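Local structure of putative transcriptional regulator protein, LacI family (Rhizobium etli, 3MIZ) at residues Ser92-Cys100 against Gly260-Ile268. The protein probably acts as a LacI-family transcriptional regulator that binds DNA control regions, through a part of the protein that lies outside this construct. Sequence-based numbering, arbitrary orientation.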
loop_
_atom_site.group_PDB
_atom_site.type_symbol
_atom_site.label_atom_id
_atom_site.label_comp_id
_atom_site.label_asym_id
_atom_site.label_seq_id
_atom_site.Cartn_x
_atom_site.Cartn_y
_atom_site.Cartn_z
ATOM N N SER A 92 23.104 5.560 -22.127
ATOM C CA SER A 92 23.657 6.609 -21.288
ATOM C C SER A 92 22.648 7.746 -21.166
ATOM O O SER A 92 22.391 8.468 -22.132
ATOM C CB SER A 92 24.957 7.142 -21.894
ATOM O OG SER A 92 25.408 8.286 -21.189
ATOM N N ILE A 93 22.072 7.894 -19.977
ATOM C CA ILE A 93 21.093 8.945 -19.713
ATOM C C ILE A 93 21.350 9.465 -18.304
ATOM O O ILE A 93 21.633 8.674 -17.403
ATOM C CB ILE A 93 19.647 8.393 -19.749
ATOM C CG1 ILE A 93 19.354 7.756 -21.109
ATOM C CG2 ILE A 93 18.657 9.516 -19.449
ATOM C CD1 ILE A 93 17.958 7.159 -21.219
ATOM N N PRO A 94 21.269 10.792 -18.095
ATOM C CA PRO A 94 21.502 11.337 -16.750
ATOM C C PRO A 94 20.602 10.576 -15.780
ATOM O O PRO A 94 19.397 10.455 -16.017
ATOM C CB PRO A 94 21.090 12.796 -16.894
ATOM C CG PRO A 94 21.507 13.109 -18.308
ATOM C CD PRO A 94 21.044 11.876 -19.070
ATOM N N THR A 95 21.188 10.078 -14.695
ATOM C CA THR A 95 20.442 9.283 -13.727
ATOM C C THR A 95 20.773 9.581 -12.266
ATOM O O THR A 95 21.923 9.836 -11.918
ATOM C CB THR A 95 20.713 7.786 -13.967
ATOM O OG1 THR A 95 20.294 7.433 -15.291
ATOM C CG2 THR A 95 19.971 6.923 -12.955
ATOM N N VAL A 96 19.748 9.549 -11.420
ATOM C CA VAL A 96 19.922 9.744 -9.987
ATOM C C VAL A 96 19.220 8.559 -9.326
ATOM O O VAL A 96 18.086 8.226 -9.676
ATOM C CB VAL A 96 19.294 11.063 -9.490
ATOM C CG1 VAL A 96 19.314 11.111 -7.967
ATOM C CG2 VAL A 96 20.075 12.252 -10.041
HETATM N N MSE A 97 19.908 7.900 -8.404
HETATM C CA MSE A 97 19.333 6.750 -7.709
HETATM C C MSE A 97 18.655 7.197 -6.415
HETATM O O MSE A 97 19.189 8.029 -5.688
HETATM C CB MSE A 97 20.433 5.722 -7.406
HETATM C CG MSE A 97 21.038 5.112 -8.669
HETATM SE SE MSE A 97 22.544 3.937 -8.304
HETATM C CE MSE A 97 21.570 2.469 -7.541
ATOM N N ILE A 98 17.471 6.652 -6.143
ATOM C CA ILE A 98 16.731 7.004 -4.932
ATOM C C ILE A 98 16.326 5.755 -4.152
ATOM O O ILE A 98 15.683 4.850 -4.698
ATOM C CB ILE A 98 15.456 7.804 -5.265
ATOM C CG1 ILE A 98 15.821 9.052 -6.089
ATOM C CG2 ILE A 98 14.760 8.225 -3.956
ATOM C CD1 ILE A 98 14.620 9.722 -6.779
ATOM N N ASN A 99 16.711 5.731 -2.880
ATOM C CA ASN A 99 16.427 4.633 -1.944
ATOM C C ASN A 99 17.370 3.460 -2.178
ATOM O O ASN A 99 17.123 2.338 -1.723
ATOM C CB ASN A 99 14.977 4.151 -2.086
ATOM C CG ASN A 99 14.465 3.480 -0.822
ATOM O OD1 ASN A 99 13.526 2.686 -0.858
ATOM N ND2 ASN A 99 15.077 3.807 0.303
ATOM N N CYS A 100 18.452 3.728 -2.896
ATOM C CA CYS A 100 19.429 2.711 -3.204
ATOM C C CYS A 100 20.777 3.361 -3.485
ATOM O O CYS A 100 20.873 4.576 -3.675
ATOM C CB CYS A 100 18.967 1.883 -4.414
ATOM S SG CYS A 100 18.545 2.856 -5.902
ATOM N N GLY A 260 15.429 14.019 -4.912
ATOM C CA GLY A 260 16.008 13.276 -6.019
ATOM C C GLY A 260 15.689 13.902 -7.361
ATOM O O GLY A 260 16.560 14.011 -8.224
ATOM N N ALA A 261 14.435 14.312 -7.537
ATOM C CA ALA A 261 13.996 14.929 -8.785
ATOM C C ALA A 261 14.736 16.242 -9.048
ATOM O O ALA A 261 15.215 16.472 -10.153
ATOM C CB ALA A 261 12.476 15.167 -8.752
ATOM N N LYS A 262 14.834 17.097 -8.034
ATOM C CA LYS A 262 15.530 18.371 -8.200
ATOM C C LYS A 262 16.987 18.117 -8.571
ATOM O O LYS A 262 17.541 18.762 -9.465
ATOM C CB LYS A 262 15.470 19.203 -6.915
ATOM C CG LYS A 262 16.157 20.555 -7.062
ATOM C CD LYS A 262 16.249 21.311 -5.753
ATOM C CE LYS A 262 17.033 22.607 -5.948
ATOM N NZ LYS A 262 17.091 23.423 -4.705
ATOM N N TRP A 263 17.600 17.165 -7.876
ATOM C CA TRP A 263 18.986 16.805 -8.115
ATOM C C TRP A 263 19.165 16.358 -9.568
ATOM O O TRP A 263 20.115 16.772 -10.238
ATOM C CB TRP A 263 19.393 15.691 -7.148
ATOM C CG TRP A 263 20.864 15.582 -6.897
ATOM C CD1 TRP A 263 21.840 16.447 -7.310
ATOM C CD2 TRP A 263 21.528 14.565 -6.135
ATOM N NE1 TRP A 263 23.068 16.033 -6.850
ATOM C CE2 TRP A 263 22.905 14.880 -6.126
ATOM C CE3 TRP A 263 21.091 13.421 -5.457
ATOM C CZ2 TRP A 263 23.851 14.090 -5.463
ATOM C CZ3 TRP A 263 22.034 12.633 -4.797
ATOM C CH2 TRP A 263 23.398 12.975 -4.806
ATOM N N LEU A 264 18.249 15.526 -10.058
ATOM C CA LEU A 264 18.325 15.059 -11.438
ATOM C C LEU A 264 18.193 16.250 -12.384
ATOM O O LEU A 264 18.897 16.340 -13.396
ATOM C CB LEU A 264 17.211 14.048 -11.745
ATOM C CG LEU A 264 17.129 13.558 -13.202
ATOM C CD1 LEU A 264 18.422 12.853 -13.596
ATOM C CD2 LEU A 264 15.945 12.614 -13.376
ATOM N N ASN A 265 17.284 17.161 -12.051
ATOM C CA ASN A 265 17.061 18.337 -12.882
ATOM C C ASN A 265 18.354 19.131 -13.040
ATOM O O ASN A 265 18.701 19.530 -14.152
ATOM C CB ASN A 265 15.964 19.218 -12.272
ATOM C CG ASN A 265 15.428 20.259 -13.250
ATOM O OD1 ASN A 265 14.922 19.919 -14.320
ATOM N ND2 ASN A 265 15.532 21.530 -12.879
ATOM N N ASP A 266 19.071 19.349 -11.940
ATOM C CA ASP A 266 20.325 20.098 -11.991
ATOM C C ASP A 266 21.392 19.352 -12.782
ATOM O O ASP A 266 22.172 19.962 -13.512
ATOM C CB ASP A 266 20.849 20.397 -10.578
ATOM C CG ASP A 266 19.902 21.263 -9.771
ATOM O OD1 ASP A 266 19.195 22.098 -10.368
ATOM O OD2 ASP A 266 19.867 21.116 -8.533
ATOM N N LEU A 267 21.424 18.030 -12.637
ATOM C CA LEU A 267 22.391 17.203 -13.352
ATOM C C LEU A 267 22.127 17.263 -14.855
ATOM O O LEU A 267 23.057 17.304 -15.662
ATOM C CB LEU A 267 22.296 15.752 -12.883
ATOM C CG LEU A 267 23.315 14.783 -13.482
ATOM C CD1 LEU A 267 24.709 15.141 -12.986
ATOM C CD2 LEU A 267 22.968 13.358 -13.088
ATOM N N ILE A 268 20.849 17.255 -15.223
ATOM C CA ILE A 268 20.453 17.309 -16.626
ATOM C C ILE A 268 20.840 18.652 -17.226
ATOM O O ILE A 268 21.195 18.738 -18.399
ATOM C CB ILE A 268 18.932 17.123 -16.779
ATOM C CG1 ILE A 268 18.541 15.713 -16.334
ATOM C CG2 ILE A 268 18.515 17.367 -18.223
ATOM C CD1 ILE A 268 17.057 15.523 -16.161
#
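Val-96 splays its two methyls over the helix: CG1 lies anti to its backbone N (chi1 171°) and CG2 anti to the carbonyl carbon. Val-96 CG2 lies 3.6 Å from Leu-264 CA. Val-96 CG1 lies 3.8 Å from Trp-263 CE3, and the two side chains cross at about a right angle. Arg-278 makes a cation-pi contact with the same indole. Leu-264 has CG anti to N (chi1 176°), and its second torsion then brings Leu-264 CD1 3.5 Å from Pro-94 O. Pro-94 CB meets Ile-268 CG1 at 3.9 Å. Leu-267 CD2 lies 3.9 Å from Thr-95 O. At the other end, Ile-98 CD1 packs 3.9 Å from Gly-260 CA, where a CB would clash with it. With an alanine in place of Val-96, a gap would probably open over the helix backbone at Leu-264 and beside Trp-263 CE3. Strand 95-97 bonds to Val-74 and Tyr-76 of strand 73-78, and Met-97 bonds to Pro-109 and Ile-111. Segment 260-268 runs nearly antiparallel to it, at 154°. A late helix on a sheet of early strands is consistent with the periplasmic-binding-protein-like fold, whose chain returns to the first lobe. No hydrogen bond crosses between the segments; the contact rests on apolar packing.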